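Local coordinates for pectate lyase 47 (PDB 1VBL), which probably cleaves pectate by beta-elimination, as a thermostable, calcium-binding lyase of polysaccharide lyase family 1, at residues 68-71 with 77-80; 90-95 with 109-114; 255-260 with 268-273; 365-370 with 397-402. All coordinates share one frame; numbering follows the deposited sequence.

In the fold
A right-handed parallel beta-helix, the fold of polysaccharide lyase family 1, is decorated by loops and helices outside its coils, and the four contacts sample both parts. They follow one another along the chain without overlap. Contacts 1 and 2, with centres about 22 Å apart, belong to the early region; helix 110-126 joins them, starting in contact 2 and passing N70 of contact 1. Contacts 3 and 4, about 25 Å between centres, both reach beta-helix strands: contact 3, buried near the calcium site, through 272-280, and contact 4, where the C-terminal loop packs, through 364-367, paired with 351-361. Contacts 2 and 4, about 51 Å between centres, mark separated peripheral packing, with the metal-bearing coils between.

Contact 1: 68-71 with 77-80; sequences DLNV and PVGP
V78 N donates to N70 O at 3.1 Å, the one backbone hydrogen bond between 68-71 and 77-80, and a nearly straight one at 166°. The same oxygen also receives the CA-H of P77, at 3.5 Å from P77 CA to N70 O. The CA-H of P77 and the next N-H, that of V78, both point at N70 O, so one carbonyl oxygen is met by two neighbouring groups. V71 and P77 form a single isolated bridge here, their CA atoms 4.1 Å apart.

Apolar contacts fill in around this polar pair. V71 CG1 is placed beside its own backbone N (chi1 -59°), and from there it meets the proline backbone at 3.7 Å from P77 N. V78 brings both methyls to the other segment: CG2 lies 3.6 Å from N70 O, and CG1 leans on the carbonyl carbon of V71. The N70 side chain crosses V78 at a slant.

Bonds inside 68-71 set the shape that presents N70 O to V78 N. N70 N donates to D68 OD1 at 2.9 Å, reaching the carboxylate from above its plane, and a weak bond from V71 N to L69 O bends the chain once more. Beyond the pair, R125 NH1 bonds to V71 O, while L69 and V71 pack on helix 38-44 and N70 rests on Q122 and I126 of helix 110-126. An Asx turn running into an inverse gamma turn centred on N70 thus ends strand 66-68 and starts a loop that folds back on itself outside the beta-helix.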
loop_
_atom_site.group_PDB
_atom_site.type_symbol
_atom_site.label_atom_id
_atom_site.label_comp_id
_atom_site.label_asym_id
_atom_site.label_seq_id
_atom_site.Cartn_x
_atom_site.Cartn_y
_atom_site.Cartn_z
ATOM N N ASP A 68 -7.872 11.430 -13.150
ATOM C CA ASP A 68 -8.918 10.524 -12.698
ATOM C C ASP A 68 -8.882 9.338 -13.659
ATOM O O ASP A 68 -9.052 9.508 -14.866
ATOM C CB ASP A 68 -10.276 11.228 -12.779
ATOM C CG ASP A 68 -11.413 10.405 -12.197
ATOM O OD1 ASP A 68 -11.204 9.218 -11.856
ATOM O OD2 ASP A 68 -12.530 10.956 -12.084
ATOM N N LEU A 69 -8.654 8.142 -13.124
ATOM C CA LEU A 69 -8.579 6.937 -13.941
ATOM C C LEU A 69 -9.942 6.306 -14.180
ATOM O O LEU A 69 -10.080 5.396 -14.996
ATOM C CB LEU A 69 -7.645 5.921 -13.279
ATOM C CG LEU A 69 -6.203 6.413 -13.153
ATOM C CD1 LEU A 69 -5.360 5.408 -12.373
ATOM C CD2 LEU A 69 -5.635 6.637 -14.550
ATOM N N ASN A 70 -10.946 6.797 -13.463
ATOM C CA ASN A 70 -12.308 6.290 -13.582
ATOM C C ASN A 70 -13.043 7.103 -14.658
ATOM O O ASN A 70 -14.064 7.734 -14.381
ATOM C CB ASN A 70 -13.017 6.445 -12.235
ATOM C CG ASN A 70 -14.174 5.487 -12.062
ATOM O OD1 ASN A 70 -15.159 5.810 -11.396
ATOM N ND2 ASN A 70 -14.057 4.296 -12.640
ATOM N N VAL A 71 -12.512 7.090 -15.879
ATOM C CA VAL A 71 -13.102 7.839 -16.987
ATOM C C VAL A 71 -13.126 7.010 -18.267
ATOM O O VAL A 71 -12.359 6.051 -18.407
ATOM C CB VAL A 71 -12.302 9.135 -17.273
ATOM C CG1 VAL A 71 -12.276 10.022 -16.033
ATOM C CG2 VAL A 71 -10.880 8.788 -17.698
ATOM N N PRO A 77 -15.716 11.267 -16.820
ATOM C CA PRO A 77 -15.980 10.415 -15.658
ATOM C C PRO A 77 -17.126 9.427 -15.868
ATOM O O PRO A 77 -18.152 9.764 -16.463
ATOM C CB PRO A 77 -16.268 11.427 -14.548
ATOM C CG PRO A 77 -16.832 12.603 -15.295
ATOM C CD PRO A 77 -15.905 12.688 -16.480
ATOM N N VAL A 78 -16.938 8.202 -15.388
ATOM C CA VAL A 78 -17.958 7.171 -15.514
ATOM C C VAL A 78 -18.350 6.672 -14.131
ATOM O O VAL A 78 -17.565 6.755 -13.185
ATOM C CB VAL A 78 -17.464 5.970 -16.362
ATOM C CG1 VAL A 78 -17.068 6.444 -17.751
ATOM C CG2 VAL A 78 -16.284 5.283 -15.674
ATOM N N GLY A 79 -19.573 6.166 -14.019
ATOM C CA GLY A 79 -20.052 5.655 -12.750
ATOM C C GLY A 79 -20.224 4.151 -12.820
ATOM O O GLY A 79 -19.890 3.535 -13.835
ATOM N N PRO A 80 -20.744 3.523 -11.758
ATOM C CA PRO A 80 -20.929 2.070 -11.778
ATOM C C PRO A 80 -21.805 1.581 -12.931
ATOM O O PRO A 80 -21.646 0.458 -13.402
ATOM C CB PRO A 80 -21.530 1.776 -10.400
ATOM C CG PRO A 80 -22.172 3.077 -10.002
ATOM C CD PRO A 80 -21.175 4.097 -10.471
#

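Contact 2: 90-95 with 109-114; sequences FEAYLR and GPLEEA
Y93 and E112 are both turned so that the side chain leaves anti to the backbone N (chi1 -174° for the tyrosine), and the glutamate chain then bends at chi2; phenol and carboxylate come to lie side by side, pointing the same way. Y93 OH donates to E112 OE1 at 3.0 Å, meeting that oxygen on its syn side and somewhat out of the carboxylate plane. OE1 also sits in the plane of the ring at its edge, 3.3 Å from Y93 CE2, with the ring and carboxylate planes 43° apart. On the other oxygen, E112 OE2 forms a salt bridge with R115, so both carboxylate oxygens are engaged, which probably restricts the rotation of the group. A phenylalanine here would probably keep the ring packing but leave E112 OE1 without its phenol donor and the carboxylate freer to turn.

One residue earlier, L111 supplies the apolar part. Its CD1 presses on the helix backbone 3.3 Å from A92 O and also lies 4.0 Å from A92 CB, while L111 CB approaches the ring at Y93 CD2.

G109 occupies the N-cap position of helix 110-126, and its O takes the first helical bond from E113 N. The short axes of 90-95 and 110-114 approach to 10.1 Å and cross at 131° between their N-to-C directions, well off antiparallel. Around them, L111 reaches on to E96 and Y97 of helix 90-97, the Y93 and Y97 rings meet, F90 stands edge-to-face with Y220 of strand 219-220, and A114 packs on the loop residues D85, H87 and F88.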
loop_
_atom_site.group_PDB
_atom_site.type_symbol
_atom_site.label_atom_id
_atom_site.label_comp_id
_atom_site.label_asym_id
_atom_site.label_seq_id
_atom_site.Cartn_x
_atom_site.Cartn_y
_atom_site.Cartn_z
ATOM N N PHE A 90 -27.362 -4.508 -7.869
ATOM C CA PHE A 90 -26.942 -4.430 -6.474
ATOM C C PHE A 90 -28.002 -4.924 -5.496
ATOM O O PHE A 90 -27.723 -5.774 -4.651
ATOM C CB PHE A 90 -26.552 -2.992 -6.115
ATOM C CG PHE A 90 -25.863 -2.870 -4.784
ATOM C CD1 PHE A 90 -26.238 -1.883 -3.880
ATOM C CD2 PHE A 90 -24.835 -3.739 -4.438
ATOM C CE1 PHE A 90 -25.600 -1.766 -2.649
ATOM C CE2 PHE A 90 -24.189 -3.629 -3.209
ATOM C CZ PHE A 90 -24.574 -2.640 -2.313
ATOM N N GLU A 91 -29.213 -4.386 -5.601
ATOM C CA GLU A 91 -30.292 -4.792 -4.708
ATOM C C GLU A 91 -30.532 -6.294 -4.773
ATOM O O GLU A 91 -30.709 -6.947 -3.742
ATOM C CB GLU A 91 -31.584 -4.054 -5.061
ATOM C CG GLU A 91 -31.620 -2.612 -4.594
ATOM C CD GLU A 91 -32.869 -1.890 -5.058
ATOM O OE1 GLU A 91 -33.981 -2.420 -4.840
ATOM O OE2 GLU A 91 -32.738 -0.791 -5.640
ATOM N N ALA A 92 -30.535 -6.836 -5.985
ATOM C CA ALA A 92 -30.752 -8.265 -6.174
ATOM C C ALA A 92 -29.609 -9.050 -5.542
ATOM O O ALA A 92 -29.814 -10.132 -4.992
ATOM C CB ALA A 92 -30.855 -8.588 -7.661
ATOM N N TYR A 93 -28.402 -8.500 -5.620
ATOM C CA TYR A 93 -27.238 -9.158 -5.047
ATOM C C TYR A 93 -27.376 -9.168 -3.530
ATOM O O TYR A 93 -27.065 -10.161 -2.873
ATOM C CB TYR A 93 -25.959 -8.425 -5.466
ATOM C CG TYR A 93 -24.683 -9.114 -5.036
ATOM C CD1 TYR A 93 -24.152 -8.912 -3.762
ATOM C CD2 TYR A 93 -24.006 -9.974 -5.904
ATOM C CE1 TYR A 93 -22.979 -9.545 -3.361
ATOM C CE2 TYR A 93 -22.834 -10.614 -5.513
ATOM C CZ TYR A 93 -22.327 -10.395 -4.240
ATOM O OH TYR A 93 -21.174 -11.033 -3.844
ATOM N N LEU A 94 -27.848 -8.055 -2.979
ATOM C CA LEU A 94 -28.046 -7.939 -1.539
ATOM C C LEU A 94 -29.093 -8.938 -1.053
ATOM O O LEU A 94 -28.898 -9.609 -0.037
ATOM C CB LEU A 94 -28.485 -6.520 -1.181
ATOM C CG LEU A 94 -27.414 -5.557 -0.660
ATOM C CD1 LEU A 94 -26.136 -5.695 -1.454
ATOM C CD2 LEU A 94 -27.955 -4.134 -0.724
ATOM N N ARG A 95 -30.200 -9.037 -1.783
ATOM C CA ARG A 95 -31.273 -9.956 -1.413
ATOM C C ARG A 95 -30.846 -11.414 -1.528
ATOM O O ARG A 95 -31.213 -12.251 -0.705
ATOM C CB ARG A 95 -32.507 -9.728 -2.296
ATOM C CG ARG A 95 -33.246 -8.424 -2.038
ATOM C CD ARG A 95 -34.643 -8.459 -2.657
ATOM N NE ARG A 95 -34.611 -8.506 -4.116
ATOM C CZ ARG A 95 -34.376 -7.454 -4.894
ATOM N NH1 ARG A 95 -34.154 -6.261 -4.356
ATOM N NH2 ARG A 95 -34.356 -7.596 -6.212
ATOM N N GLY A 109 -23.495 -18.418 -8.373
ATOM C CA GLY A 109 -24.720 -18.159 -9.104
ATOM C C GLY A 109 -24.588 -17.034 -10.109
ATOM O O GLY A 109 -23.591 -16.318 -10.112
ATOM N N PRO A 110 -25.596 -16.845 -10.971
ATOM C CA PRO A 110 -25.583 -15.791 -11.990
ATOM C C PRO A 110 -25.276 -14.377 -11.491
ATOM O O PRO A 110 -24.549 -13.638 -12.153
ATOM C CB PRO A 110 -26.967 -15.909 -12.636
ATOM C CG PRO A 110 -27.807 -16.546 -11.570
ATOM C CD PRO A 110 -26.872 -17.577 -10.993
ATOM N N LEU A 111 -25.818 -14.000 -10.336
ATOM C CA LEU A 111 -25.564 -12.664 -9.796
ATOM C C LEU A 111 -24.096 -12.456 -9.428
ATOM O O LEU A 111 -23.546 -11.379 -9.649
ATOM C CB LEU A 111 -26.445 -12.393 -8.575
ATOM C CG LEU A 111 -27.905 -12.024 -8.862
ATOM C CD1 LEU A 111 -28.675 -11.908 -7.551
ATOM C CD2 LEU A 111 -27.958 -10.709 -9.634
ATOM N N GLU A 112 -23.471 -13.481 -8.858
ATOM C CA GLU A 112 -22.060 -13.399 -8.481
ATOM C C GLU A 112 -21.223 -13.371 -9.758
ATOM O O GLU A 112 -20.272 -12.602 -9.875
ATOM C CB GLU A 112 -21.675 -14.599 -7.606
ATOM C CG GLU A 112 -20.178 -14.761 -7.331
ATOM C CD GLU A 112 -19.553 -13.586 -6.590
ATOM O OE1 GLU A 112 -20.281 -12.673 -6.144
ATOM O OE2 GLU A 112 -18.311 -13.583 -6.448
ATOM N N GLU A 113 -21.589 -14.211 -10.720
ATOM C CA GLU A 113 -20.880 -14.254 -11.990
ATOM C C GLU A 113 -20.984 -12.890 -12.670
ATOM O O GLU A 113 -20.030 -12.414 -13.293
ATOM C CB GLU A 113 -21.479 -15.344 -12.882
ATOM C CG GLU A 113 -21.088 -16.756 -12.462
ATOM C CD GLU A 113 -22.048 -17.812 -12.973
ATOM O OE1 GLU A 113 -22.698 -17.578 -14.013
ATOM O OE2 GLU A 113 -22.144 -18.884 -12.337
ATOM N N ALA A 114 -22.148 -12.261 -12.533
ATOM C CA ALA A 114 -22.378 -10.953 -13.123
ATOM C C ALA A 114 -21.546 -9.901 -12.392
ATOM O O ALA A 114 -21.064 -8.953 -13.007
ATOM C CB ALA A 114 -23.859 -10.602 -13.055
#

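Contact 3: 255-260 with 268-273; sequences TLIGAS and GHLRVT
I257 sends its two branches to different partners. CG2 lies 3.9 Å from L270 CB, the two side chains sliding past each other in opposite directions, whereas CD1 reaches V272 tip to tip and stops 4.1 Å from V272 CB. The delta methyl gets that far because the chain is extended at chi2 (-179°). Next to it, L270 CD1 drops onto the backbone at 3.5 Å from G258 CA. G258 has no side chain, and L270 CD1 fills the place where a CB would stand. An alanine in place of I257 would probably open a gap beside L270 and V272, which would lose the CG2 and CD1 methyls they pack on.

Backbone and second-shell residues hold these groups in position. L270 has left-handed helical backbone angles that turn its side chain inward just before strand 272-280. I234 touches both L270 and V272, the latter also packs on I241 and I243, and I257 is backed by P287 and V289. G258 O accepts from R290 NH1. L256 N donates to D233 OD1, tying segment 255-260 to a calcium ligand; the I257 side chain is about 7 Å from that of D233.

No hydrogen bond joins the two segments. Their association is apolar burial inside the beta-helix, next to the calcium site, with the polar ties made to other residues.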
loop_
_atom_site.group_PDB
_atom_site.type_symbol
_atom_site.label_atom_id
_atom_site.label_comp_id
_atom_site.label_asym_id
_atom_site.label_seq_id
_atom_site.Cartn_x
_atom_site.Cartn_y
_atom_site.Cartn_z
ATOM N N THR A 255 -0.332 -1.440 4.027
ATOM C CA THR A 255 0.665 -2.190 3.273
ATOM C C THR A 255 0.848 -3.656 3.626
ATOM O O THR A 255 1.305 -4.005 4.711
ATOM C CB THR A 255 2.043 -1.494 3.372
ATOM O OG1 THR A 255 1.983 -0.236 2.686
ATOM C CG2 THR A 255 3.143 -2.362 2.751
ATOM N N LEU A 256 0.503 -4.508 2.672
ATOM C CA LEU A 256 0.649 -5.942 2.827
ATOM C C LEU A 256 1.954 -6.341 2.137
ATOM O O LEU A 256 2.243 -5.880 1.035
ATOM C CB LEU A 256 -0.529 -6.649 2.154
ATOM C CG LEU A 256 -0.625 -8.173 2.229
ATOM C CD1 LEU A 256 -0.830 -8.612 3.672
ATOM C CD2 LEU A 256 -1.791 -8.637 1.363
ATOM N N ILE A 257 2.754 -7.170 2.797
ATOM C CA ILE A 257 4.003 -7.654 2.211
ATOM C C ILE A 257 3.923 -9.175 2.337
ATOM O O ILE A 257 4.179 -9.737 3.402
ATOM C CB ILE A 257 5.244 -7.118 2.965
ATOM C CG1 ILE A 257 5.298 -5.586 2.841
ATOM C CG2 ILE A 257 6.522 -7.741 2.385
ATOM C CD1 ILE A 257 6.494 -4.942 3.536
ATOM N N GLY A 258 3.550 -9.828 1.240
ATOM C CA GLY A 258 3.384 -11.270 1.256
ATOM C C GLY A 258 1.901 -11.493 1.482
ATOM O O GLY A 258 1.371 -11.118 2.529
ATOM N N ALA A 259 1.223 -12.097 0.511
ATOM C CA ALA A 259 -0.218 -12.316 0.620
ATOM C C ALA A 259 -0.678 -13.703 1.062
ATOM O O ALA A 259 -1.878 -13.924 1.214
ATOM C CB ALA A 259 -0.888 -11.966 -0.711
ATOM N N SER A 260 0.247 -14.631 1.285
ATOM C CA SER A 260 -0.163 -15.980 1.675
ATOM C C SER A 260 0.800 -16.747 2.572
ATOM O O SER A 260 2.007 -16.765 2.335
ATOM C CB SER A 260 -0.434 -16.808 0.417
ATOM O OG SER A 260 -0.609 -18.173 0.742
ATOM N N GLY A 268 12.703 -16.099 0.854
ATOM C CA GLY A 268 13.924 -15.582 0.266
ATOM C C GLY A 268 13.708 -14.298 -0.517
ATOM O O GLY A 268 14.645 -13.746 -1.091
ATOM N N HIS A 269 12.470 -13.818 -0.544
ATOM C CA HIS A 269 12.148 -12.588 -1.262
ATOM C C HIS A 269 11.450 -11.598 -0.343
ATOM O O HIS A 269 11.611 -11.652 0.873
ATOM C CB HIS A 269 11.254 -12.900 -2.460
ATOM C CG HIS A 269 11.910 -13.771 -3.482
ATOM N ND1 HIS A 269 12.976 -13.346 -4.245
ATOM C CD2 HIS A 269 11.672 -15.052 -3.847
ATOM C CE1 HIS A 269 13.366 -14.329 -5.037
ATOM N NE2 HIS A 269 12.590 -15.375 -4.814
ATOM N N LEU A 270 10.670 -10.698 -0.933
ATOM C CA LEU A 270 9.942 -9.693 -0.171
ATOM C C LEU A 270 10.864 -8.865 0.721
ATOM O O LEU A 270 10.504 -8.493 1.837
ATOM C CB LEU A 270 8.849 -10.361 0.665
ATOM C CG LEU A 270 7.784 -11.086 -0.172
ATOM C CD1 LEU A 270 6.766 -11.751 0.745
ATOM C CD2 LEU A 270 7.097 -10.095 -1.100
ATOM N N ARG A 271 12.060 -8.579 0.218
ATOM C CA ARG A 271 13.016 -7.763 0.953
ATOM C C ARG A 271 12.639 -6.311 0.688
ATOM O O ARG A 271 12.823 -5.791 -0.412
ATOM C CB ARG A 271 14.437 -8.084 0.489
ATOM C CG ARG A 271 14.926 -9.410 1.067
ATOM C CD ARG A 271 16.235 -9.893 0.465
ATOM N NE ARG A 271 16.057 -10.445 -0.875
ATOM C CZ ARG A 271 16.941 -11.238 -1.473
ATOM N NH1 ARG A 271 18.057 -11.574 -0.842
ATOM N NH2 ARG A 271 16.715 -11.686 -2.702
ATOM N N VAL A 272 12.089 -5.670 1.713
ATOM C CA VAL A 272 11.618 -4.300 1.604
ATOM C C VAL A 272 12.135 -3.423 2.736
ATOM O O VAL A 272 12.325 -3.885 3.857
ATOM C CB VAL A 272 10.060 -4.262 1.654
ATOM C CG1 VAL A 272 9.553 -2.845 1.396
ATOM C CG2 VAL A 272 9.476 -5.240 0.641
ATOM N N THR A 273 12.363 -2.154 2.423
ATOM C CA THR A 273 12.809 -1.176 3.408
ATOM C C THR A 273 11.770 -0.068 3.416
ATOM O O THR A 273 11.390 0.441 2.358
ATOM C CB THR A 273 14.160 -0.533 3.035
ATOM O OG1 THR A 273 15.184 -1.529 3.030
ATOM C CG2 THR A 273 14.528 0.556 4.040
#

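Contact 4: 365-370 with 397-402; sequences RRYIDL and HPTPSV
Y367 and P400 cross at about a right angle, the phenol oxygen leading: Y367 OH comes within 3.3 Å of P400 CD. With its CG beside the backbone N (chi1 -81°), the tyrosine reaches across to the second segment and also slides past T399 in the opposite sense. T399 OG1 sits at the ring edge, near its plane, 3.8 Å from Y367 CE2. That hydroxyl is bonded to G356 O, and it meets the tyrosine through a ring carbon.

R365 approaches the same proline from two residues earlier. Its chain is extended from CG to NE and again lies about square to P400; the guanidinium turns an edge to the pyrrolidine, with NH2 3.5 Å from P400 CB and that carbon in the plane of the group. Two long side chains of one strand thus meet different carbons of one compact ring, CB and CD, by van der Waals contact, largely at the surface.

T399 also packs on N327, Y329 and I358, and Y367 on I358. Strand 364-367 pairs antiparallel with strand 351-361, and against this pair lies the loop leading into helix 402-409: a C-terminal segment folded back on the late coils, consistent with the terminal extensions that pack outside the parallel beta-helix in pectate lyases.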
loop_
_atom_site.group_PDB
_atom_site.type_symbol
_atom_site.label_atom_id
_atom_site.label_comp_id
_atom_site.label_asym_id
_atom_site.label_seq_id
_atom_site.Cartn_x
_atom_site.Cartn_y
_atom_site.Cartn_z
ATOM N N ARG A 365 5.806 9.953 27.660
ATOM C CA ARG A 365 6.585 9.701 26.460
ATOM C C ARG A 365 7.873 8.997 26.879
ATOM O O ARG A 365 8.572 9.468 27.772
ATOM C CB ARG A 365 6.903 11.035 25.789
ATOM C CG ARG A 365 7.954 10.992 24.710
ATOM C CD ARG A 365 8.369 12.406 24.352
ATOM N NE ARG A 365 9.510 12.431 23.446
ATOM C CZ ARG A 365 10.298 13.486 23.269
ATOM N NH1 ARG A 365 10.070 14.609 23.940
ATOM N NH2 ARG A 365 11.317 13.416 22.426
ATOM N N ARG A 366 8.187 7.869 26.248
ATOM C CA ARG A 366 9.405 7.153 26.607
ATOM C C ARG A 366 9.770 6.049 25.638
ATOM O O ARG A 366 8.965 5.651 24.801
ATOM C CB ARG A 366 9.267 6.534 27.999
ATOM C CG ARG A 366 8.384 5.289 28.056
ATOM C CD ARG A 366 6.916 5.612 27.847
ATOM N NE ARG A 366 6.065 4.461 28.139
ATOM C CZ ARG A 366 4.740 4.511 28.231
ATOM N NH1 ARG A 366 4.103 5.661 28.055
ATOM N NH2 ARG A 366 4.051 3.410 28.507
ATOM N N TYR A 367 11.003 5.566 25.756
ATOM C CA TYR A 367 11.460 4.463 24.932
ATOM C C TYR A 367 10.746 3.241 25.474
ATOM O O TYR A 367 10.502 3.137 26.681
ATOM C CB TYR A 367 12.971 4.265 25.059
ATOM C CG TYR A 367 13.776 5.217 24.212
ATOM C CD1 TYR A 367 14.324 6.378 24.756
ATOM C CD2 TYR A 367 13.966 4.970 22.854
ATOM C CE1 TYR A 367 15.045 7.275 23.958
ATOM C CE2 TYR A 367 14.680 5.853 22.052
ATOM C CZ TYR A 367 15.216 7.002 22.608
ATOM O OH TYR A 367 15.920 7.872 21.806
ATOM N N ILE A 368 10.412 2.310 24.593
ATOM C CA ILE A 368 9.710 1.115 25.021
ATOM C C ILE A 368 10.109 -0.087 24.181
ATOM O O ILE A 368 10.477 0.049 23.011
ATOM C CB ILE A 368 8.181 1.324 24.921
ATOM C CG1 ILE A 368 7.437 0.086 25.433
ATOM C CG2 ILE A 368 7.789 1.622 23.475
ATOM C CD1 ILE A 368 5.930 0.278 25.498
ATOM N N ASP A 369 10.064 -1.260 24.800
ATOM C CA ASP A 369 10.382 -2.506 24.114
ATOM C C ASP A 369 9.025 -3.066 23.692
ATOM O O ASP A 369 8.338 -3.711 24.488
ATOM C CB ASP A 369 11.069 -3.480 25.077
ATOM C CG ASP A 369 11.542 -4.746 24.389
ATOM O OD1 ASP A 369 10.952 -5.121 23.356
ATOM O OD2 ASP A 369 12.498 -5.377 24.891
ATOM N N LEU A 370 8.627 -2.806 22.451
ATOM C CA LEU A 370 7.336 -3.276 21.969
ATOM C C LEU A 370 7.223 -4.793 21.910
ATOM O O LEU A 370 6.138 -5.340 22.101
ATOM C CB LEU A 370 7.018 -2.668 20.598
ATOM C CG LEU A 370 6.705 -1.165 20.601
ATOM C CD1 LEU A 370 6.271 -0.730 19.212
ATOM C CD2 LEU A 370 5.600 -0.863 21.614
ATOM N N HIS A 397 18.265 8.157 11.809
ATOM C CA HIS A 397 18.184 9.262 12.755
ATOM C C HIS A 397 17.761 8.827 14.146
ATOM O O HIS A 397 17.094 7.804 14.313
ATOM C CB HIS A 397 17.200 10.312 12.249
ATOM C CG HIS A 397 17.510 10.808 10.876
ATOM N ND1 HIS A 397 18.671 11.488 10.576
ATOM C CD2 HIS A 397 16.825 10.701 9.713
ATOM C CE1 HIS A 397 18.687 11.777 9.288
ATOM N NE2 HIS A 397 17.579 11.309 8.740
ATOM N N PRO A 398 18.163 9.598 15.170
ATOM C CA PRO A 398 17.810 9.290 16.556
ATOM C C PRO A 398 16.298 9.433 16.662
ATOM O O PRO A 398 15.725 10.393 16.157
ATOM C CB PRO A 398 18.567 10.352 17.354
ATOM C CG PRO A 398 18.677 11.503 16.385
ATOM C CD PRO A 398 19.006 10.806 15.092
ATOM N N THR A 399 15.658 8.481 17.329
ATOM C CA THR A 399 14.204 8.478 17.441
ATOM C C THR A 399 13.498 9.787 17.806
ATOM O O THR A 399 12.465 10.120 17.217
ATOM C CB THR A 399 13.744 7.383 18.416
ATOM O OG1 THR A 399 14.547 6.212 18.224
ATOM C CG2 THR A 399 12.276 7.020 18.146
ATOM N N PRO A 400 14.030 10.552 18.771
ATOM C CA PRO A 400 13.294 11.787 19.072
ATOM C C PRO A 400 13.241 12.834 17.952
ATOM O O PRO A 400 12.394 13.725 17.973
ATOM C CB PRO A 400 13.962 12.296 20.357
ATOM C CG PRO A 400 15.313 11.658 20.350
ATOM C CD PRO A 400 15.088 10.294 19.763
ATOM N N SER A 401 14.119 12.712 16.964
ATOM C CA SER A 401 14.135 13.653 15.842
ATOM C C SER A 401 13.171 13.245 14.719
ATOM O O SER A 401 12.874 14.041 13.821
ATOM C CB SER A 401 15.550 13.749 15.263
ATOM O OG SER A 401 16.474 14.177 16.247
ATOM N N VAL A 402 12.676 12.011 14.777
ATOM C CA VAL A 402 11.788 11.489 13.740
ATOM C C VAL A 402 10.490 12.253 13.448
ATOM O O VAL A 402 10.215 12.572 12.297
ATOM C CB VAL A 402 11.459 9.996 14.009
ATOM C CG1 VAL A 402 10.366 9.504 13.057
ATOM C CG2 VAL A 402 12.727 9.156 13.820
#